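Local structure of SAM-dependent methyltransferase (Exiguobacterium sibiricum 255-15, 3D2L) at residues F7-V10 / Y11-L14; G59-S63 / E64-E68. The protein probably transfers a methyl group from S-adenosylmethionine to a substrate that is not known. All blocks are in the same frame, centred on the assembly; numbering follows the deposited sequence.

Contact 1: F7-V10 / Y11-L14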
ATOM      1  N   PHE A   7       0.558  19.700   1.477  1.00 59.52           N
ATOM      2  CA  PHE A   7       1.803  18.946   1.328  1.00 58.43           C
ATOM      3  C   PHE A   7       1.610  17.582   0.657  1.00 55.94           C
ATOM      4  O   PHE A   7       2.460  17.169  -0.129  1.00 55.26           O
ATOM      5  CB  PHE A   7       2.479  18.761   2.705  1.00 58.05           C
ATOM      6  CG  PHE A   7       3.669  17.820   2.685  1.00 60.07           C
ATOM      7  CD1 PHE A   7       4.925  18.268   2.290  1.00 59.89           C
ATOM      8  CD2 PHE A   7       3.530  16.492   3.060  1.00 59.47           C
ATOM      9  CE1 PHE A   7       6.023  17.398   2.257  1.00 55.82           C
ATOM     10  CE2 PHE A   7       4.625  15.624   3.035  1.00 61.05           C
ATOM     11  CZ  PHE A   7       5.873  16.084   2.637  1.00 55.63           C
ATOM     12  N   ALA A   8       0.500  16.900   0.964  1.00 53.05           N
ATOM     13  CA  ALA A   8       0.239  15.561   0.435  1.00 52.70           C
ATOM     14  C   ALA A   8       0.366  15.419  -1.097  1.00 51.95           C
ATOM     15  O   ALA A   8       0.693  14.322  -1.572  1.00 53.66           O
ATOM     16  CB  ALA A   8      -1.113  15.035   0.921  1.00 54.26           C
ATOM     17  N   TYR A   9       0.146  16.490  -1.865  1.00 52.41           N
ATOM     18  CA  TYR A   9       0.348  16.413  -3.341  1.00 53.49           C
ATOM     19  C   TYR A   9       1.778  16.063  -3.814  1.00 54.19           C
ATOM     20  O   TYR A   9       1.969  15.558  -4.938  1.00 53.65           O
ATOM     21  CB  TYR A   9      -0.173  17.660  -4.067  1.00 52.52           C
ATOM     22  CG  TYR A   9      -1.684  17.617  -4.165  1.00 59.76           C
ATOM     23  CD1 TYR A   9      -2.323  16.662  -4.989  1.00 59.28           C
ATOM     24  CD2 TYR A   9      -2.482  18.494  -3.426  1.00 58.70           C
ATOM     25  CE1 TYR A   9      -3.720  16.591  -5.076  1.00 53.72           C
ATOM     26  CE2 TYR A   9      -3.880  18.438  -3.516  1.00 59.65           C
ATOM     27  CZ  TYR A   9      -4.492  17.481  -4.336  1.00 58.19           C
ATOM     28  OH  TYR A   9      -5.872  17.422  -4.403  1.00 60.78           O
ATOM     29  N   VAL A  10       2.771  16.303  -2.965  1.00 52.72           N
ATOM     30  CA  VAL A  10       4.136  15.950  -3.317  1.00 53.09           C
ATOM     31  C   VAL A  10       4.245  14.421  -3.516  1.00 52.45           C
ATOM     32  O   VAL A  10       5.104  13.934  -4.278  1.00 51.33           O
ATOM     33  CB  VAL A  10       5.168  16.450  -2.262  1.00 53.08           C
ATOM     34  CG1 VAL A  10       4.993  17.942  -2.043  1.00 49.13           C
ATOM     35  CG2 VAL A  10       5.065  15.647  -0.945  1.00 52.97           C
ATOM     36  N   TYR A  11       3.380  13.668  -2.833  1.00 52.32           N
ATOM     37  CA  TYR A  11       3.364  12.215  -2.988  1.00 53.01           C
ATOM     38  C   TYR A  11       2.753  11.831  -4.326  1.00 51.67           C
ATOM     39  O   TYR A  11       3.220  10.896  -4.969  1.00 52.45           O
ATOM     40  CB  TYR A  11       2.628  11.525  -1.846  1.00 54.66           C
ATOM     41  CG  TYR A  11       3.352  11.635  -0.535  1.00 58.84           C
ATOM     42  CD1 TYR A  11       4.582  10.989  -0.341  1.00 65.50           C
ATOM     43  CD2 TYR A  11       2.815  12.366   0.525  1.00 65.86           C
ATOM     44  CE1 TYR A  11       5.260  11.081   0.879  1.00 62.86           C
ATOM     45  CE2 TYR A  11       3.481  12.463   1.747  1.00 67.66           C
ATOM     46  CZ  TYR A  11       4.696  11.818   1.912  1.00 64.21           C
ATOM     47  OH  TYR A  11       5.338  11.908   3.115  1.00 65.77           O
ATOM     48  N   ASP A  12       1.731  12.558  -4.760  1.00 48.59           N
ATOM     49  CA  ASP A  12       1.106  12.243  -6.041  1.00 47.57           C
ATOM     50  C   ASP A  12       2.067  12.501  -7.193  1.00 49.76           C
ATOM     51  O   ASP A  12       2.076  11.755  -8.189  1.00 48.97           O
ATOM     52  CB  ASP A  12      -0.217  12.980  -6.196  1.00 45.16           C
ATOM     53  CG  ASP A  12      -1.335  12.325  -5.372  1.00 44.23           C
ATOM     54  OD1 ASP A  12      -1.034  11.386  -4.614  1.00 45.39           O
ATOM     55  OD2 ASP A  12      -2.511  12.704  -5.489  1.00 36.98           O
ATOM     56  N   GLU A  13       2.894  13.537  -7.057  1.00 49.32           N
ATOM     57  CA  GLU A  13       3.878  13.805  -8.080  1.00 48.54           C
ATOM     58  C   GLU A  13       4.943  12.714  -8.032  1.00 49.13           C
ATOM     59  O   GLU A  13       5.204  12.086  -9.041  1.00 50.59           O
ATOM     60  CB  GLU A  13       4.470  15.188  -7.929  1.00 49.84           C
ATOM     61  CG  GLU A  13       3.489  16.318  -8.267  1.00 49.05           C
ATOM     62  CD  GLU A  13       4.199  17.668  -8.280  1.00 52.00           C
ATOM     63  OE1 GLU A  13       4.990  17.948  -7.324  1.00 47.86           O
ATOM     64  OE2 GLU A  13       3.986  18.419  -9.260  1.00 43.20           O
ATOM     65  N   LEU A  14       5.521  12.434  -6.867  1.00 48.03           N
ATOM     66  CA  LEU A  14       6.509  11.363  -6.778  1.00 50.16           C
ATOM     67  C   LEU A  14       6.061  10.068  -7.480  1.00 51.64           C
ATOM     68  O   LEU A  14       6.914   9.333  -7.992  1.00 52.71           O
ATOM     69  CB  LEU A  14       6.869  11.057  -5.299  1.00 49.32           C
ATOM     70  CG  LEU A  14       7.942   9.973  -4.988  1.00 48.30           C
ATOM     71  CD1 LEU A  14       8.585  10.185  -3.615  1.00 39.71           C
ATOM     72  CD2 LEU A  14       7.407   8.534  -5.106  1.00 44.97           C
TER

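Contact 2: G59-S63 / E64-E68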
ATOM      1  N   GLY A  59     -11.894   3.558   1.534  1.00 30.47           N
ATOM      2  CA  GLY A  59     -10.484   3.736   1.787  1.00 29.81           C
ATOM      3  C   GLY A  59     -10.162   4.084   3.235  1.00 30.47           C
ATOM      4  O   GLY A  59     -10.865   4.843   3.895  1.00 29.37           O
ATOM      5  N   VAL A  60      -9.046   3.574   3.733  1.00 28.65           N
ATOM      6  CA  VAL A  60      -8.618   3.822   5.095  1.00 31.91           C
ATOM      7  C   VAL A  60      -7.114   4.100   5.129  1.00 31.89           C
ATOM      8  O   VAL A  60      -6.344   3.438   4.448  1.00 31.83           O
ATOM      9  CB  VAL A  60      -8.921   2.575   5.965  1.00 35.37           C
ATOM     10  CG1 VAL A  60      -8.178   2.621   7.243  1.00 39.45           C
ATOM     11  CG2 VAL A  60     -10.436   2.426   6.208  1.00 35.40           C
ATOM     12  N   ASP A  61      -6.709   5.122   5.884  1.00 34.63           N
ATOM     13  CA  ASP A  61      -5.288   5.448   6.085  1.00 36.18           C
ATOM     14  C   ASP A  61      -5.110   6.160   7.442  1.00 34.45           C
ATOM     15  O   ASP A  61      -6.058   6.726   7.987  1.00 31.43           O
ATOM     16  CB  ASP A  61      -4.818   6.350   4.968  1.00 35.97           C
ATOM     17  CG  ASP A  61      -3.326   6.387   4.838  1.00 40.29           C
ATOM     18  OD1 ASP A  61      -2.755   5.433   4.270  1.00 42.00           O
ATOM     19  OD2 ASP A  61      -2.719   7.396   5.225  1.00 37.07           O
ATOM     20  N   LEU A  62      -3.902   6.149   7.992  1.00 35.29           N
ATOM     21  CA  LEU A  62      -3.650   6.870   9.239  1.00 35.94           C
ATOM     22  C   LEU A  62      -3.462   8.374   9.017  1.00 35.83           C
ATOM     23  O   LEU A  62      -3.545   9.127   9.968  1.00 35.91           O
ATOM     24  CB  LEU A  62      -2.438   6.306  10.018  1.00 37.53           C
ATOM     25  CG  LEU A  62      -2.696   5.246  11.087  1.00 40.92           C
ATOM     26  CD1 LEU A  62      -1.378   4.680  11.608  1.00 38.65           C
ATOM     27  CD2 LEU A  62      -3.539   5.814  12.253  1.00 43.05           C
ATOM     28  N   SER A  63      -3.270   8.823   7.776  1.00 34.83           N
ATOM     29  CA  SER A  63      -2.994  10.240   7.488  1.00 34.52           C
ATOM     30  C   SER A  63      -4.185  11.074   7.047  1.00 33.50           C
ATOM     31  O   SER A  63      -4.678  10.926   5.940  1.00 33.89           O
ATOM     32  CB  SER A  63      -1.940  10.353   6.387  1.00 36.69           C
ATOM     33  OG  SER A  63      -1.624  11.712   6.112  1.00 37.63           O
ATOM     34  N   GLU A  64      -4.614  11.989   7.903  1.00 33.87           N
ATOM     35  CA  GLU A  64      -5.738  12.876   7.609  1.00 34.09           C
ATOM     36  C   GLU A  64      -5.484  13.696   6.369  1.00 33.33           C
ATOM     37  O   GLU A  64      -6.379  13.895   5.557  1.00 34.14           O
ATOM     38  CB  GLU A  64      -6.010  13.829   8.795  1.00 35.00           C
ATOM     39  CG  GLU A  64      -6.438  13.138  10.096  1.00 42.35           C
ATOM     40  CD  GLU A  64      -5.289  12.640  11.015  1.00 59.34           C
ATOM     41  OE1 GLU A  64      -4.106  12.501  10.551  1.00 54.37           O
ATOM     42  OE2 GLU A  64      -5.604  12.383  12.221  1.00 58.55           O
ATOM     43  N   GLU A  65      -4.233  14.136   6.221  1.00 34.97           N
ATOM     44  CA  GLU A  65      -3.803  14.994   5.118  1.00 37.12           C
ATOM     45  C   GLU A  65      -3.890  14.282   3.765  1.00 35.54           C
ATOM     46  O   GLU A  65      -4.341  14.831   2.762  1.00 34.15           O
ATOM     47  CB  GLU A  65      -2.362  15.473   5.385  1.00 40.18           C
ATOM     48  CG  GLU A  65      -2.238  16.453   6.599  1.00 47.56           C
ATOM     49  CD  GLU A  65      -2.164  15.799   8.012  1.00 51.60           C
ATOM     50  OE1 GLU A  65      -2.136  14.553   8.186  1.00 45.20           O
ATOM     51  OE2 GLU A  65      -2.112  16.575   8.982  1.00 59.55           O
HETATM   52  N   MSE A  66      -3.475  13.030   3.749  1.00 36.56           N
HETATM   53  CA  MSE A  66      -3.563  12.258   2.546  1.00 36.45           C
HETATM   54  C   MSE A  66      -5.024  11.975   2.195  1.00 32.43           C
HETATM   55  O   MSE A  66      -5.419  12.079   1.005  1.00 32.93           O
HETATM   56  CB  MSE A  66      -2.704  10.988   2.677  1.00 33.48           C
HETATM   57  CG  MSE A  66      -1.236  11.330   2.780  1.00 40.83           C
HETATM   58 SE   MSE A  66      -0.147   9.778   2.577  0.75 51.79          SE
HETATM   59  CE  MSE A  66      -0.549   8.737   4.007  1.00 47.24           C
ATOM     60  N   LEU A  67      -5.844  11.651   3.207  1.00 31.62           N
ATOM     61  CA  LEU A  67      -7.286  11.366   2.985  1.00 31.53           C
ATOM     62  C   LEU A  67      -8.059  12.579   2.517  1.00 30.08           C
ATOM     63  O   LEU A  67      -9.031  12.447   1.779  1.00 30.25           O
ATOM     64  CB  LEU A  67      -7.936  10.701   4.210  1.00 32.91           C
ATOM     65  CG  LEU A  67      -7.363   9.337   4.565  1.00 32.57           C
ATOM     66  CD1 LEU A  67      -8.201   8.683   5.699  1.00 31.54           C
ATOM     67  CD2 LEU A  67      -7.264   8.407   3.362  1.00 34.42           C
ATOM     68  N   GLU A  68      -7.607  13.771   2.899  1.00 32.04           N
ATOM     69  CA  GLU A  68      -8.209  15.008   2.422  1.00 31.35           C
ATOM     70  C   GLU A  68      -8.032  15.159   0.915  1.00 30.86           C
ATOM     71  O   GLU A  68      -8.957  15.537   0.209  1.00 31.03           O
ATOM     72  CB  GLU A  68      -7.608  16.208   3.136  1.00 31.47           C
ATOM     73  CG  GLU A  68      -8.103  16.349   4.564  1.00 37.43           C
ATOM     74  CD  GLU A  68      -7.333  17.408   5.373  1.00 38.86           C
ATOM     75  OE1 GLU A  68      -6.673  18.278   4.766  1.00 49.64           O
ATOM     76  OE2 GLU A  68      -7.411  17.356   6.622  1.00 51.37           O
TER

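Contact 1: F7-V10 / Y11-L14
A8 O accepts the backbone N-H of Y11, 3.0 Å from Y11 N. Two i to i+4 bonds follow. E13 N donates to Y9 O at 3.1 Å. L14 N donates to V10 O at 3.0 Å. The segment leads into and forms the short helix 9-14 near the N-terminus. That helix lies between helix 64-76 and the antiparallel sheet that contains strands 173-183 and 189-199.

On the sheet side F7 meets Y11. The F7 side chain runs anti to its backbone N (chi1 171°), and CE2 of its ring comes 3.6 Å from CE2 of Y11. The two ring planes are perpendicular, but the approach is oblique. Y11 OH lies at the edge of the F7 ring, in its plane. V10 CG2 sits over one face of the F7 ring, 3.7 Å above the plane and offset toward the rim. The same methyl also lies over a face of the Y11 ring, so one branch packs against both aromatics. F180 meets the F7 ring edge-to-face and also touches V10.

On another side of the turn, D12 OD2 comes 4.0 Å from Y9 CD1, with the carboxylate turned 82° from the ring. D12 has its strong partners elsewhere: OD2 forms a salt bridge with K73 and OD1 a hydrogen bond with T44. The E13 carboxylate is likewise held from outside, by S159 OG and the backbone N of Q158.

Contact 2: G59-S63 / E64-E68
The chain leaves strand 56-61 at D61, turns through L62 and S63, and enters helix 64-76, whose first i to i+4 bond runs from L67 N to S63 O at 3.1 Å. S63 is the N-cap. Its OG lies anti to the backbone N (chi1 -178°), which brings it to M66 N at 3.3 Å; the N-H points well at it (162°). The CG of M66, a selenomethionine, lies alongside the same hydroxyl, 3.4 Å from S63 OG.

D61 OD2 accepts from S63 N at 3.0 Å. This is an Asx turn, although the placing of OD2 is less sure. D61 OD1 is bound by the backbone N of G43.

L67 packs against the end of the strand. Its CD2 lies 3.6 Å from D61 CB, and its CG is 3.4 Å from S63 O. An acidic residue at the end of this second strand is a familiar feature of class I methyltransferases, where it commonly binds the ribose of the cofactor; D61 is consistent with that role.

Residues 59-68 join the strand and helix of the beta-alpha-beta unit of strand 56-61, helix 64-76 and strand 82-85. G59 and D61 pair with strand 82-85 through backbone bonds, and L67 packs on F83 and V85.

Contact 1 comes first along the chain, near the N-terminus. Contact 2 follows after strand 36-40 and helix 46-51. Their centres are about 13 Å apart, and they touch directly: A8 CB lies 3.7 Å from E65 O and also packs near M66 CA. The N-terminal segment thus rests on the first turn of helix 64-76. Further along that helix, I69 meets A8, Y9 and D12. Contact 2 belongs to the Rossmann-like mixed sheet and its helices. Contact 1 also packs on the separate four-stranded antiparallel sheet, so helix 9-14 bridges that sheet and the methyltransferase core.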